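Local coordinates for N-acetylneuraminate epimerase (Escherichia coli, PDB 2UVK), which interconverts the alpha- and beta-anomers of N-acetylneuraminate (sialic acid), speeding their equilibration in the bacterial periplasm, at residues A32-D37 with W45-A50; S103-G108 with Q178-A183; D217-L222 with N232-V237. One frame throughout, in Å; residues are numbered along the deposited sequence.

In the fold
The chain folds into a six-bladed beta-propeller of four-stranded antiparallel blades. Interaction 1 comes first. It closes a short loop in the first blade along the chain, joining strand 33-37 to the outermost strand 46-47. Interaction 2 spans about 70 residues. It ties the loop that follows strand 97-100, at the end of the second blade, to the outermost strand 179-185 of the third. Interaction 3 again closes a hairpin, strands 219-223 and 230-233 of the fourth blade. The three follow in series, without nesting or crossing. Interactions 1 and 3 lie on opposite sides of the chain's centre, with their own centres about 35 Å apart.

Interaction 1: residues A32-D37 with W45-A50; sequences AWYKLD and WTALAA
Lys35 and Thr46 pair twice through their backbones. Lys35 N donates to Thr46 O at 2.9 Å, and Thr46 N donates to Lys35 O, also at 2.9 Å. Further along, Leu48 N bonds to Trp33 O at 2.9 Å. One water accepts from Trp33 N and donates to Leu48 O. A second water joins Lys35 O to Thr46 OG1. The segments carry the third and outermost strands of the first propeller blade, 33-37 and 46-47, an antiparallel hairpin within Kelch repeat 1. Leu36 lies over one face of the Trp45 indole, with CB 3.9 Å from the centroid of the six-membered ring. With CG anti to the backbone N (chi1 -178°), the Leu36 branch turns over the indole, and CD1 too rests above it, 3.8 Å from Trp45 CE2. Trp45 NE1 bonds to Pro4 O, a bond that probably limits the ring's rotation. Tyr34 CB touches Trp45 CE3 at 3.8 Å. On the face carrying Lys35 and Thr46, the extended Lys35 chain crosses Leu48 at about a right angle, with CD 3.6 Å from Leu48 CD2. The Trp33 ring meets that of Trp98 in the next blade.

Interaction 2: residues S103-G108 with Q178-A183; sequences SHAPMG and QQWSYA
Ser103 OG makes both hydrogen bonds between the segments. It donates to Gln178 O at 2.7 Å, from a position tilted 27° out of the carbonyl plane. It also accepts from Trp180 NE1 at 2.9 Å. That second bond is weak, because the N-H points well off the oxygen (126°). The hydroxyl sits at the edge of the indole, near the ring plane. OG lies anti to the Ser103 backbone N (chi1 -177°), and this carries it across to Gln178 and Trp180. The buried hydroxyl is thus used in both directions, and the indole N-H has at least a weak acceptor.

The aromatic contacts centre on one face of Trp180. Ala105 CA stands 3.7 Å from the centroid of the five-membered ring, almost straight above it, in a CH-pi contact. The methyl group lies over the same face, with Ala105 CB 3.7 Å from Trp180 CE2. Ala105 thus covers this face with both its CA and its methyl. The Trp180 ring also meets that of Phe173 on the adjoining strand.

Apolar packing adds Pro106 CD, which meets Trp180 CB at 3.8 Å. A backbone oxygen also comes close: His104 O lies 3.6 Å from Trp180 CD1.

The second subunit of the homodimer covers this region: its Asn130 ND2 and Asn128 ND2 bond to Ala105 O and Pro106 O, and its Lys159 NZ to Gln179 OE1.

Here the loop leaving one propeller blade packs on the outermost strand of the next. The place of Trp180, near the start of that strand, is consistent with its being the tryptophan of the Kelch motif, which packs between neighbouring blades.

Interaction 3: residues D217-L222 with N232-V237; sequences DAVFEL and NKLAPV
Asn232 O is gripped by two neighbouring residues of the facing strand. Glu221 N donates to it at 2.8 Å. Phe220 CA adds a CA-H...O contact to Asn232 O at 3.3 Å. Asn232 N returns a bond to Glu221 O, and Leu234 N bonds to Val219 O at 2.8 Å. A water then takes over, accepting from Val219 N and donating to Leu234 O. Past the regular pairing, Val237 N still reaches Asp217 O at 3.0 Å. Asp217 OD2 bonds to Ser239 OG, and its carboxylate lies beside the Pro236 ring.

Glu221 extends across Leu234, with CB 3.8 Å from Leu234 CG. CG anti to the backbone N (chi1 -176°) and an extended chain carry OE2 past Leu234 to a hydrogen bond with Trp204 NE1. With an alanine in place of Glu221, the indole N-H of Trp204 would probably lose its acceptor and the Leu234 methyls part of their cover. Val219 CG2 packs on Val237 CG1 at 3.6 Å. On the face carrying Phe220 and Lys233, Lys233 CG lies alongside Phe220 CE1 at 3.7 Å. Trp188 makes a cation-pi contact with Lys233 and a ring contact with Phe220.

The Phe220 side chain is about 11 Å from that of Glu209, the predicted proton acceptor. The segments lie on the outer hairpin of the fourth propeller blade, strands 219-223 and 230-233, in Kelch repeat 5.

Interaction 1: residues A32-D37 with W45-A50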
ATOM      1  N   ALA B  32     -22.517 -10.286 -14.687  1.00 13.08           N
ATOM      2  CA  ALA B  32     -23.002 -10.029 -16.057  1.00 13.31           C
ATOM      3  C   ALA B  32     -22.267  -8.856 -16.695  1.00 13.52           C
ATOM      4  O   ALA B  32     -21.980  -7.860 -16.035  1.00 13.01           O
ATOM      5  CB  ALA B  32     -24.475  -9.771 -16.059  1.00 13.96           C
ATOM      6  N   TRP B  33     -21.980  -9.003 -17.996  1.00 13.38           N
ATOM      7  CA  TRP B  33     -21.558  -7.941 -18.891  1.00 13.18           C
ATOM      8  C   TRP B  33     -22.502  -7.914 -20.083  1.00 14.24           C
ATOM      9  O   TRP B  33     -23.074  -8.948 -20.445  1.00 14.94           O
ATOM     10  CB  TRP B  33     -20.131  -8.159 -19.371  1.00 13.03           C
ATOM     11  CG  TRP B  33     -19.148  -7.677 -18.359  1.00 12.99           C
ATOM     12  CD1 TRP B  33     -18.768  -8.327 -17.234  1.00 12.85           C
ATOM     13  CD2 TRP B  33     -18.467  -6.422 -18.362  1.00 12.77           C
ATOM     14  NE1 TRP B  33     -17.851  -7.565 -16.540  1.00 11.87           N
ATOM     15  CE2 TRP B  33     -17.651  -6.392 -17.221  1.00 12.33           C
ATOM     16  CE3 TRP B  33     -18.443  -5.324 -19.237  1.00 12.56           C
ATOM     17  CZ2 TRP B  33     -16.849  -5.306 -16.920  1.00 10.69           C
ATOM     18  CZ3 TRP B  33     -17.627  -4.258 -18.944  1.00 12.73           C
ATOM     19  CH2 TRP B  33     -16.845  -4.248 -17.802  1.00 11.83           C
ATOM     20  N   TYR B  34     -22.675  -6.722 -20.621  1.00 14.66           N
ATOM     21  CA  TYR B  34     -23.481  -6.491 -21.819  1.00 16.16           C
ATOM     22  C   TYR B  34     -22.766  -5.529 -22.734  1.00 17.15           C
ATOM     23  O   TYR B  34     -21.991  -4.710 -22.287  1.00 16.20           O
ATOM     24  CB  TYR B  34     -24.835  -5.904 -21.454  1.00 17.64           C
ATOM     25  CG  TYR B  34     -25.534  -6.586 -20.311  1.00 18.87           C
ATOM     26  CD1 TYR B  34     -26.371  -7.660 -20.529  1.00 20.78           C
ATOM     27  CD2 TYR B  34     -25.361  -6.133 -19.008  1.00 19.99           C
ATOM     28  CE1 TYR B  34     -27.019  -8.283 -19.461  1.00 21.14           C
ATOM     29  CE2 TYR B  34     -26.012  -6.752 -17.928  1.00 20.34           C
ATOM     30  CZ  TYR B  34     -26.831  -7.815 -18.166  1.00 20.61           C
ATOM     31  OH  TYR B  34     -27.473  -8.421 -17.075  1.00 22.73           O
ATOM     32  N   LYS B  35     -23.064  -5.628 -24.033  1.00 17.49           N
ATOM     33  CA  LYS B  35     -22.589  -4.640 -25.005  1.00 18.47           C
ATOM     34  C   LYS B  35     -23.748  -4.048 -25.797  1.00 19.33           C
ATOM     35  O   LYS B  35     -24.798  -4.649 -25.909  1.00 19.53           O
ATOM     36  CB  LYS B  35     -21.566  -5.245 -25.954  1.00 19.03           C
ATOM     37  CG  LYS B  35     -22.130  -6.248 -26.970  1.00 18.78           C
ATOM     38  CD  LYS B  35     -20.983  -6.793 -27.780  1.00 18.88           C
ATOM     39  CE  LYS B  35     -21.433  -7.801 -28.801  1.00 20.85           C
ATOM     40  NZ  LYS B  35     -20.229  -8.311 -29.539  1.00 23.95           N
ATOM     41  N   LEU B  36     -23.545  -2.851 -26.317  1.00 20.50           N
ATOM     42  CA  LEU B  36     -24.547  -2.228 -27.172  1.00 21.58           C
ATOM     43  C   LEU B  36     -23.854  -1.458 -28.296  1.00 22.14           C
ATOM     44  O   LEU B  36     -22.901  -0.727 -28.079  1.00 20.66           O
ATOM     45  CB  LEU B  36     -25.436  -1.321 -26.325  1.00 21.96           C
ATOM     46  CG  LEU B  36     -26.572  -0.606 -27.037  1.00 22.59           C
ATOM     47  CD1 LEU B  36     -27.815  -0.563 -26.169  1.00 22.64           C
ATOM     48  CD2 LEU B  36     -26.117   0.807 -27.442  1.00 22.99           C
ATOM     49  N   ASP B  37     -24.337  -1.664 -29.519  1.00 23.60           N
ATOM     50  CA  ASP B  37     -23.852  -0.946 -30.696  1.00 25.35           C
ATOM     51  C   ASP B  37     -24.714   0.301 -30.815  1.00 26.07           C
ATOM     52  O   ASP B  37     -25.902   0.205 -31.087  1.00 26.68           O
ATOM     53  CB  ASP B  37     -24.011  -1.845 -31.922  1.00 25.47           C
ATOM     54  CG  ASP B  37     -23.642  -1.156 -33.205  1.00 26.86           C
ATOM     55  OD1 ASP B  37     -23.177   0.003 -33.168  1.00 26.13           O
ATOM     56  OD2 ASP B  37     -23.801  -1.803 -34.265  1.00 31.50           O
ATOM     57  N   TRP B  45     -29.151  -4.392 -25.729  1.00 25.68           N
ATOM     58  CA  TRP B  45     -28.067  -4.912 -24.875  1.00 23.97           C
ATOM     59  C   TRP B  45     -27.920  -6.395 -25.138  1.00 23.86           C
ATOM     60  O   TRP B  45     -28.897  -7.136 -24.999  1.00 26.18           O
ATOM     61  CB  TRP B  45     -28.334  -4.703 -23.382  1.00 22.29           C
ATOM     62  CG  TRP B  45     -28.333  -3.282 -22.966  1.00 20.63           C
ATOM     63  CD1 TRP B  45     -29.416  -2.528 -22.657  1.00 20.47           C
ATOM     64  CD2 TRP B  45     -27.189  -2.421 -22.811  1.00 19.69           C
ATOM     65  NE1 TRP B  45     -29.038  -1.258 -22.360  1.00 19.57           N
ATOM     66  CE2 TRP B  45     -27.675  -1.162 -22.420  1.00 19.47           C
ATOM     67  CE3 TRP B  45     -25.808  -2.594 -22.974  1.00 19.31           C
ATOM     68  CZ2 TRP B  45     -26.830  -0.070 -22.177  1.00 19.34           C
ATOM     69  CZ3 TRP B  45     -24.968  -1.503 -22.745  1.00 18.74           C
ATOM     70  CH2 TRP B  45     -25.486  -0.259 -22.354  1.00 19.27           C
ATOM     71  N   THR B  46     -26.723  -6.819 -25.517  1.00 22.81           N
ATOM     72  CA  THR B  46     -26.389  -8.216 -25.725  1.00 22.76           C
ATOM     73  C   THR B  46     -25.534  -8.735 -24.568  1.00 21.70           C
ATOM     74  O   THR B  46     -24.486  -8.181 -24.291  1.00 20.21           O
ATOM     75  CB  THR B  46     -25.596  -8.391 -27.038  1.00 23.60           C
ATOM     76  OG1 THR B  46     -26.429  -8.014 -28.143  1.00 25.47           O
ATOM     77  CG2 THR B  46     -25.103  -9.832 -27.210  1.00 24.51           C
ATOM     78  N   ALA B  47     -25.984  -9.819 -23.937  1.00 20.61           N
ATOM     79  CA  ALA B  47     -25.239 -10.455 -22.842  1.00 20.07           C
ATOM     80  C   ALA B  47     -23.950 -11.085 -23.332  1.00 19.46           C
ATOM     81  O   ALA B  47     -23.919 -11.810 -24.340  1.00 19.98           O
ATOM     82  CB  ALA B  47     -26.094 -11.496 -22.141  1.00 20.24           C
ATOM     83  N   LEU B  48     -22.866 -10.794 -22.615  1.00 18.02           N
ATOM     84  CA  LEU B  48     -21.558 -11.304 -22.925  1.00 17.01           C
ATOM     85  C   LEU B  48     -21.182 -12.450 -21.977  1.00 16.33           C
ATOM     86  O   LEU B  48     -21.926 -12.787 -21.044  1.00 17.00           O
ATOM     87  CB  LEU B  48     -20.545 -10.154 -22.845  1.00 16.91           C
ATOM     88  CG  LEU B  48     -20.819  -8.921 -23.711  1.00 15.86           C
ATOM     89  CD1 LEU B  48     -19.715  -7.884 -23.561  1.00 18.28           C
ATOM     90  CD2 LEU B  48     -20.980  -9.336 -25.207  1.00 16.70           C
ATOM     91  N   ALA B  49     -20.011 -13.015 -22.191  1.00 16.25           N
ATOM     92  CA  ALA B  49     -19.478 -14.021 -21.292  1.00 15.97           C
ATOM     93  C   ALA B  49     -19.371 -13.432 -19.883  1.00 15.85           C
ATOM     94  O   ALA B  49     -18.978 -12.274 -19.712  1.00 16.48           O
ATOM     95  CB  ALA B  49     -18.129 -14.498 -21.788  1.00 15.96           C
ATOM     96  N   ALA B  50     -19.741 -14.234 -18.903  1.00 15.44           N
ATOM     97  CA  ALA B  50     -19.707 -13.802 -17.505  1.00 15.47           C
ATOM     98  C   ALA B  50     -18.293 -13.498 -17.035  1.00 15.35           C
ATOM     99  O   ALA B  50     -17.323 -14.130 -17.412  1.00 15.75           O
ATOM    100  CB  ALA B  50     -20.333 -14.869 -16.608  1.00 16.12           C
TER
HETATM  101  O   HOH W   1     -23.249 -11.510 -19.078  1.00 23.53           O
HETATM  102  O   HOH W   2     -25.782  -5.471 -28.882  1.00 34.12           O

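Interaction 2: residues S103-G108 with Q178-A183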
ATOM      1  N   SER B 103      -0.805 -10.716 -12.916  1.00 13.63           N
ATOM      2  CA  SER B 103      -0.446  -9.324 -12.785  1.00 13.04           C
ATOM      3  C   SER B 103      -0.838  -8.875 -11.387  1.00 12.82           C
ATOM      4  O   SER B 103      -1.976  -9.083 -10.994  1.00 13.88           O
ATOM      5  CB  SER B 103      -1.234  -8.526 -13.803  1.00 13.09           C
ATOM      6  OG  SER B 103      -0.894  -7.169 -13.788  1.00 12.88           O
ATOM      7  N   HIS B 104       0.076  -8.230 -10.680  1.00 12.64           N
ATOM      8  CA  HIS B 104      -0.160  -7.870  -9.270  1.00 12.57           C
ATOM      9  C   HIS B 104       0.006  -6.377  -9.041  1.00 11.56           C
ATOM     10  O   HIS B 104       1.135  -5.885  -8.947  1.00 12.39           O
ATOM     11  CB  HIS B 104       0.821  -8.651  -8.405  1.00 13.31           C
ATOM     12  CG  HIS B 104       0.567 -10.125  -8.448  1.00 13.78           C
ATOM     13  ND1 HIS B 104       1.300 -11.009  -9.212  1.00 16.46           N
ATOM     14  CD2 HIS B 104      -0.402 -10.851  -7.843  1.00 12.47           C
ATOM     15  CE1 HIS B 104       0.802 -12.223  -9.049  1.00 14.02           C
ATOM     16  NE2 HIS B 104      -0.246 -12.150  -8.255  1.00 16.96           N
ATOM     17  N   ALA B 105      -1.106  -5.657  -8.950  1.00 10.33           N
ATOM     18  CA  ALA B 105      -1.034  -4.233  -8.660  1.00  9.78           C
ATOM     19  C   ALA B 105      -0.488  -4.028  -7.245  1.00 10.59           C
ATOM     20  O   ALA B 105      -0.848  -4.763  -6.321  1.00 10.42           O
ATOM     21  CB  ALA B 105      -2.406  -3.610  -8.809  1.00  9.50           C
ATOM     22  N   PRO B 106       0.389  -3.038  -7.070  1.00 10.88           N
ATOM     23  CA  PRO B 106       0.981  -2.805  -5.765  1.00 10.65           C
ATOM     24  C   PRO B 106       0.022  -2.347  -4.682  1.00 10.92           C
ATOM     25  O   PRO B 106       0.366  -2.432  -3.488  1.00 12.99           O
ATOM     26  CB  PRO B 106       2.050  -1.744  -6.047  1.00 11.87           C
ATOM     27  CG  PRO B 106       1.587  -1.091  -7.265  1.00 12.68           C
ATOM     28  CD  PRO B 106       1.010  -2.167  -8.093  1.00 10.89           C
HETATM   29  N   MSE B 107      -1.146  -1.863  -5.083  0.50 10.64           N
HETATM   30  CA  MSE B 107      -2.192  -1.456  -4.143  0.50 10.45           C
HETATM   31  C   MSE B 107      -3.519  -2.095  -4.534  0.50  9.99           C
HETATM   32  O   MSE B 107      -3.813  -2.263  -5.719  0.50  9.67           O
HETATM   33  CB  MSE B 107      -2.325   0.075  -4.117  0.50 12.16           C
HETATM   34  CG  MSE B 107      -1.367   0.809  -3.138  0.50 16.14           C
HETATM   35 SE   MSE B 107       0.485   0.979  -3.737  0.50 27.13          SE
HETATM   36  CE  MSE B 107       0.249   2.270  -5.196  0.50 26.05           C
ATOM     37  N   GLY B 108      -4.329  -2.467  -3.542  1.00  9.28           N
ATOM     38  CA  GLY B 108      -5.679  -2.835  -3.829  1.00  8.78           C
ATOM     39  C   GLY B 108      -6.345  -1.681  -4.559  1.00  8.12           C
ATOM     40  O   GLY B 108      -5.911  -0.527  -4.452  1.00  8.73           O
ATOM     41  N   GLN B 178       1.870  -6.644 -19.182  1.00 15.41           N
ATOM     42  CA  GLN B 178       0.963  -6.899 -18.032  1.00 15.86           C
ATOM     43  C   GLN B 178       1.549  -6.518 -16.677  1.00 14.99           C
ATOM     44  O   GLN B 178       1.062  -6.996 -15.635  1.00 15.08           O
ATOM     45  CB  GLN B 178       0.458  -8.341 -18.004  1.00 16.33           C
ATOM     46  CG  GLN B 178      -0.044  -8.759 -19.373  1.00 16.97           C
ATOM     47  CD  GLN B 178      -0.540 -10.187 -19.466  1.00 18.67           C
ATOM     48  OE1 GLN B 178      -0.499 -10.937 -18.510  1.00 19.53           O
ATOM     49  NE2 GLN B 178      -1.005 -10.575 -20.670  1.00 22.27           N
ATOM     50  N   GLN B 179       2.561  -5.650 -16.704  1.00 13.96           N
ATOM     51  CA  GLN B 179       3.265  -5.223 -15.510  1.00 13.70           C
ATOM     52  C   GLN B 179       2.826  -3.843 -15.085  1.00 13.22           C
ATOM     53  O   GLN B 179       2.364  -3.029 -15.900  1.00 12.62           O
ATOM     54  CB  GLN B 179       4.776  -5.203 -15.741  1.00 13.76           C
ATOM     55  CG  GLN B 179       5.364  -6.502 -16.211  1.00 13.81           C
ATOM     56  CD  GLN B 179       5.039  -7.647 -15.291  1.00 12.82           C
ATOM     57  OE1 GLN B 179       5.491  -7.676 -14.140  1.00 15.30           O
ATOM     58  NE2 GLN B 179       4.229  -8.593 -15.769  1.00 16.68           N
ATOM     59  N   TRP B 180       3.021  -3.589 -13.780  1.00 12.21           N
ATOM     60  CA  TRP B 180       2.676  -2.319 -13.121  1.00 11.30           C
ATOM     61  C   TRP B 180       3.912  -1.503 -12.826  1.00 11.92           C
ATOM     62  O   TRP B 180       4.901  -2.030 -12.342  1.00 12.91           O
ATOM     63  CB  TRP B 180       1.947  -2.592 -11.792  1.00 10.78           C
ATOM     64  CG  TRP B 180       0.606  -3.153 -12.022  1.00  9.78           C
ATOM     65  CD1 TRP B 180       0.269  -4.471 -12.159  1.00  9.92           C
ATOM     66  CD2 TRP B 180      -0.607  -2.415 -12.150  1.00  9.27           C
ATOM     67  NE1 TRP B 180      -1.067  -4.589 -12.392  1.00  9.84           N
ATOM     68  CE2 TRP B 180      -1.635  -3.343 -12.423  1.00  9.42           C
ATOM     69  CE3 TRP B 180      -0.911  -1.046 -12.165  1.00 10.37           C
ATOM     70  CZ2 TRP B 180      -2.969  -2.951 -12.613  1.00  9.14           C
ATOM     71  CZ3 TRP B 180      -2.231  -0.653 -12.341  1.00 10.32           C
ATOM     72  CH2 TRP B 180      -3.249  -1.602 -12.579  1.00 10.17           C
ATOM     73  N   SER B 181       3.837  -0.211 -13.111  1.00 11.92           N
ATOM     74  CA  SER B 181       4.953   0.700 -12.876  1.00 13.25           C
ATOM     75  C   SER B 181       4.543   1.898 -12.036  1.00 13.32           C
ATOM     76  O   SER B 181       3.393   2.332 -12.060  1.00 13.58           O
ATOM     77  CB  SER B 181       5.509   1.206 -14.221  1.00 13.74           C
ATOM     78  OG  SER B 181       6.049   0.144 -14.982  1.00 17.33           O
ATOM     79  N   TYR B 182       5.517   2.445 -11.315  1.00 13.59           N
ATOM     80  CA  TYR B 182       5.354   3.744 -10.697  1.00 14.36           C
ATOM     81  C   TYR B 182       5.298   4.818 -11.794  1.00 14.70           C
ATOM     82  O   TYR B 182       6.222   4.904 -12.628  1.00 16.62           O
ATOM     83  CB  TYR B 182       6.522   4.021  -9.776  1.00 15.24           C
ATOM     84  CG  TYR B 182       6.522   5.413  -9.173  1.00 16.57           C
ATOM     85  CD1 TYR B 182       5.956   5.654  -7.930  1.00 16.86           C
ATOM     86  CD2 TYR B 182       7.093   6.498  -9.853  1.00 16.46           C
ATOM     87  CE1 TYR B 182       5.949   6.934  -7.373  1.00 18.78           C
ATOM     88  CE2 TYR B 182       7.078   7.772  -9.311  1.00 18.05           C
ATOM     89  CZ  TYR B 182       6.518   7.986  -8.066  1.00 17.99           C
ATOM     90  OH  TYR B 182       6.523   9.259  -7.496  1.00 19.77           O
ATOM     91  N   ALA B 183       4.246   5.628 -11.793  1.00 13.81           N
ATOM     92  CA  ALA B 183       4.056   6.707 -12.772  1.00 14.38           C
ATOM     93  C   ALA B 183       4.078   8.105 -12.161  1.00 15.19           C
ATOM     94  O   ALA B 183       4.144   9.102 -12.886  1.00 17.71           O
ATOM     95  CB  ALA B 183       2.782   6.479 -13.539  1.00 14.81           C
TER

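Interaction 3: residues D217-L222 with N232-V237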
ATOM      1  N   ASP B 217     -14.108  18.880  -2.196  1.00 18.07           N
ATOM      2  CA  ASP B 217     -14.583  19.593  -3.376  1.00 18.73           C
ATOM      3  C   ASP B 217     -13.425  19.894  -4.342  1.00 18.17           C
ATOM      4  O   ASP B 217     -13.615  20.576  -5.343  1.00 18.55           O
ATOM      5  CB  ASP B 217     -15.332  20.879  -2.986  1.00 19.24           C
ATOM      6  CG  ASP B 217     -14.441  21.894  -2.350  1.00 21.01           C
ATOM      7  OD1 ASP B 217     -13.317  21.532  -1.961  1.00 22.71           O
ATOM      8  OD2 ASP B 217     -14.883  23.068  -2.240  1.00 24.66           O
ATOM      9  N   ALA B 218     -12.254  19.306  -4.079  1.00 18.47           N
ATOM     10  CA  ALA B 218     -11.086  19.541  -4.908  1.00 18.00           C
ATOM     11  C   ALA B 218     -11.263  19.032  -6.335  1.00 18.09           C
ATOM     12  O   ALA B 218     -12.022  18.063  -6.597  1.00 18.06           O
ATOM     13  CB  ALA B 218      -9.855  18.921  -4.278  1.00 18.50           C
ATOM     14  N   VAL B 219     -10.501  19.643  -7.238  1.00 17.24           N
ATOM     15  CA  VAL B 219     -10.348  19.237  -8.608  1.00 17.50           C
ATOM     16  C   VAL B 219      -8.872  19.291  -8.891  1.00 17.55           C
ATOM     17  O   VAL B 219      -8.264  20.353  -8.783  1.00 18.41           O
ATOM     18  CB  VAL B 219     -11.052  20.172  -9.585  1.00 16.96           C
ATOM     19  CG1 VAL B 219     -10.794  19.762 -11.034  1.00 17.74           C
ATOM     20  CG2 VAL B 219     -12.519  20.253  -9.236  1.00 18.48           C
ATOM     21  N   PHE B 220      -8.274  18.155  -9.219  1.00 16.37           N
ATOM     22  CA  PHE B 220      -6.868  18.091  -9.568  1.00 15.80           C
ATOM     23  C   PHE B 220      -6.685  17.884 -11.056  1.00 16.56           C
ATOM     24  O   PHE B 220      -7.414  17.135 -11.681  1.00 16.37           O
ATOM     25  CB  PHE B 220      -6.183  16.963  -8.817  1.00 15.29           C
ATOM     26  CG  PHE B 220      -6.347  17.044  -7.330  1.00 15.67           C
ATOM     27  CD1 PHE B 220      -5.588  17.931  -6.590  1.00 17.26           C
ATOM     28  CD2 PHE B 220      -7.246  16.213  -6.661  1.00 16.20           C
ATOM     29  CE1 PHE B 220      -5.731  18.012  -5.247  1.00 16.75           C
ATOM     30  CE2 PHE B 220      -7.381  16.276  -5.290  1.00 16.52           C
ATOM     31  CZ  PHE B 220      -6.618  17.176  -4.576  1.00 18.21           C
ATOM     32  N   GLU B 221      -5.670  18.543 -11.616  1.00 16.51           N
ATOM     33  CA  GLU B 221      -5.304  18.379 -12.985  1.00 17.60           C
ATOM     34  C   GLU B 221      -3.926  17.748 -13.053  1.00 17.19           C
ATOM     35  O   GLU B 221      -2.953  18.228 -12.436  1.00 18.09           O
ATOM     36  CB  GLU B 221      -5.273  19.761 -13.647  1.00 18.13           C
ATOM     37  CG  GLU B 221      -5.008  19.753 -15.104  1.00 20.89           C
ATOM     38  CD  GLU B 221      -4.975  21.162 -15.599  1.00 25.04           C
ATOM     39  OE1 GLU B 221      -3.900  21.794 -15.413  1.00 28.64           O
ATOM     40  OE2 GLU B 221      -6.048  21.631 -16.061  1.00 26.55           O
ATOM     41  N   LEU B 222      -3.832  16.693 -13.831  1.00 16.92           N
ATOM     42  CA  LEU B 222      -2.573  16.072 -14.173  1.00 16.86           C
ATOM     43  C   LEU B 222      -2.223  16.550 -15.566  1.00 17.48           C
ATOM     44  O   LEU B 222      -2.977  16.327 -16.489  1.00 17.56           O
ATOM     45  CB  LEU B 222      -2.668  14.534 -14.160  1.00 17.03           C
ATOM     46  CG  LEU B 222      -2.774  13.855 -12.783  1.00 17.06           C
ATOM     47  CD1 LEU B 222      -3.979  14.308 -11.943  1.00 18.12           C
ATOM     48  CD2 LEU B 222      -2.804  12.322 -12.959  1.00 17.38           C
ATOM     49  N   ASN B 232      -1.697  20.045 -10.537  1.00 17.15           N
ATOM     50  CA  ASN B 232      -2.256  21.356 -10.206  1.00 17.94           C
ATOM     51  C   ASN B 232      -3.572  21.187  -9.472  1.00 17.20           C
ATOM     52  O   ASN B 232      -4.384  20.306  -9.807  1.00 17.35           O
ATOM     53  CB  ASN B 232      -2.549  22.151 -11.489  1.00 18.31           C
ATOM     54  CG  ASN B 232      -1.317  22.430 -12.316  1.00 19.68           C
ATOM     55  OD1 ASN B 232      -1.254  22.080 -13.510  1.00 24.29           O
ATOM     56  ND2 ASN B 232      -0.333  23.075 -11.706  1.00 18.74           N
ATOM     57  N   LYS B 233      -3.792  22.015  -8.467  1.00 15.92           N
ATOM     58  CA  LYS B 233      -5.097  22.186  -7.868  1.00 17.57           C
ATOM     59  C   LYS B 233      -5.857  23.215  -8.651  1.00 18.43           C
ATOM     60  O   LYS B 233      -5.442  24.377  -8.715  1.00 18.25           O
ATOM     61  CB  LYS B 233      -5.007  22.665  -6.426  1.00 18.07           C
ATOM     62  CG  LYS B 233      -4.690  21.600  -5.424  1.00 19.53           C
ATOM     63  CD  LYS B 233      -4.629  22.197  -4.030  1.00 20.66           C
ATOM     64  CE  LYS B 233      -4.528  21.147  -2.964  1.00 22.99           C
ATOM     65  NZ  LYS B 233      -4.427  21.774  -1.633  1.00 22.66           N
ATOM     66  N   LEU B 234      -6.969  22.818  -9.234  1.00 19.04           N
ATOM     67  CA  LEU B 234      -7.824  23.719  -9.955  1.00 19.77           C
ATOM     68  C   LEU B 234      -8.876  24.299  -9.025  1.00 19.64           C
ATOM     69  O   LEU B 234      -8.929  23.982  -7.838  1.00 20.26           O
ATOM     70  CB  LEU B 234      -8.476  23.048 -11.174  1.00 19.51           C
ATOM     71  CG  LEU B 234      -7.597  22.438 -12.261  1.00 20.98           C
ATOM     72  CD1 LEU B 234      -8.456  22.073 -13.486  1.00 22.80           C
ATOM     73  CD2 LEU B 234      -6.456  23.390 -12.637  1.00 22.64           C
ATOM     74  N   ALA B 235      -9.734  25.155  -9.568  1.00 20.91           N
ATOM     75  CA  ALA B 235     -10.849  25.667  -8.800  1.00 20.82           C
ATOM     76  C   ALA B 235     -11.734  24.502  -8.411  1.00 21.61           C
ATOM     77  O   ALA B 235     -11.952  23.611  -9.221  1.00 21.95           O
ATOM     78  CB  ALA B 235     -11.651  26.673  -9.615  1.00 21.92           C
ATOM     79  N   PRO B 236     -12.214  24.496  -7.170  1.00 20.62           N
ATOM     80  CA  PRO B 236     -13.096  23.442  -6.725  1.00 20.73           C
ATOM     81  C   PRO B 236     -14.486  23.511  -7.317  1.00 20.53           C
ATOM     82  O   PRO B 236     -14.889  24.508  -7.939  1.00 21.42           O
ATOM     83  CB  PRO B 236     -13.146  23.652  -5.220  1.00 19.60           C
ATOM     84  CG  PRO B 236     -12.819  25.114  -5.028  1.00 20.91           C
ATOM     85  CD  PRO B 236     -11.910  25.469  -6.108  1.00 22.46           C
ATOM     86  N   VAL B 237     -15.232  22.430  -7.077  1.00 20.06           N
ATOM     87  CA  VAL B 237     -16.571  22.296  -7.585  1.00 20.12           C
ATOM     88  C   VAL B 237     -17.365  21.448  -6.593  1.00 20.18           C
ATOM     89  O   VAL B 237     -16.807  20.619  -5.863  1.00 20.08           O
ATOM     90  CB  VAL B 237     -16.576  21.696  -9.009  1.00 20.31           C
ATOM     91  CG1 VAL B 237     -16.121  20.243  -8.970  1.00 20.45           C
ATOM     92  CG2 VAL B 237     -17.952  21.810  -9.660  1.00 20.71           C
TER
HETATM   93  O   HOH W   3      -8.824  21.877  -6.021  1.00 25.77           O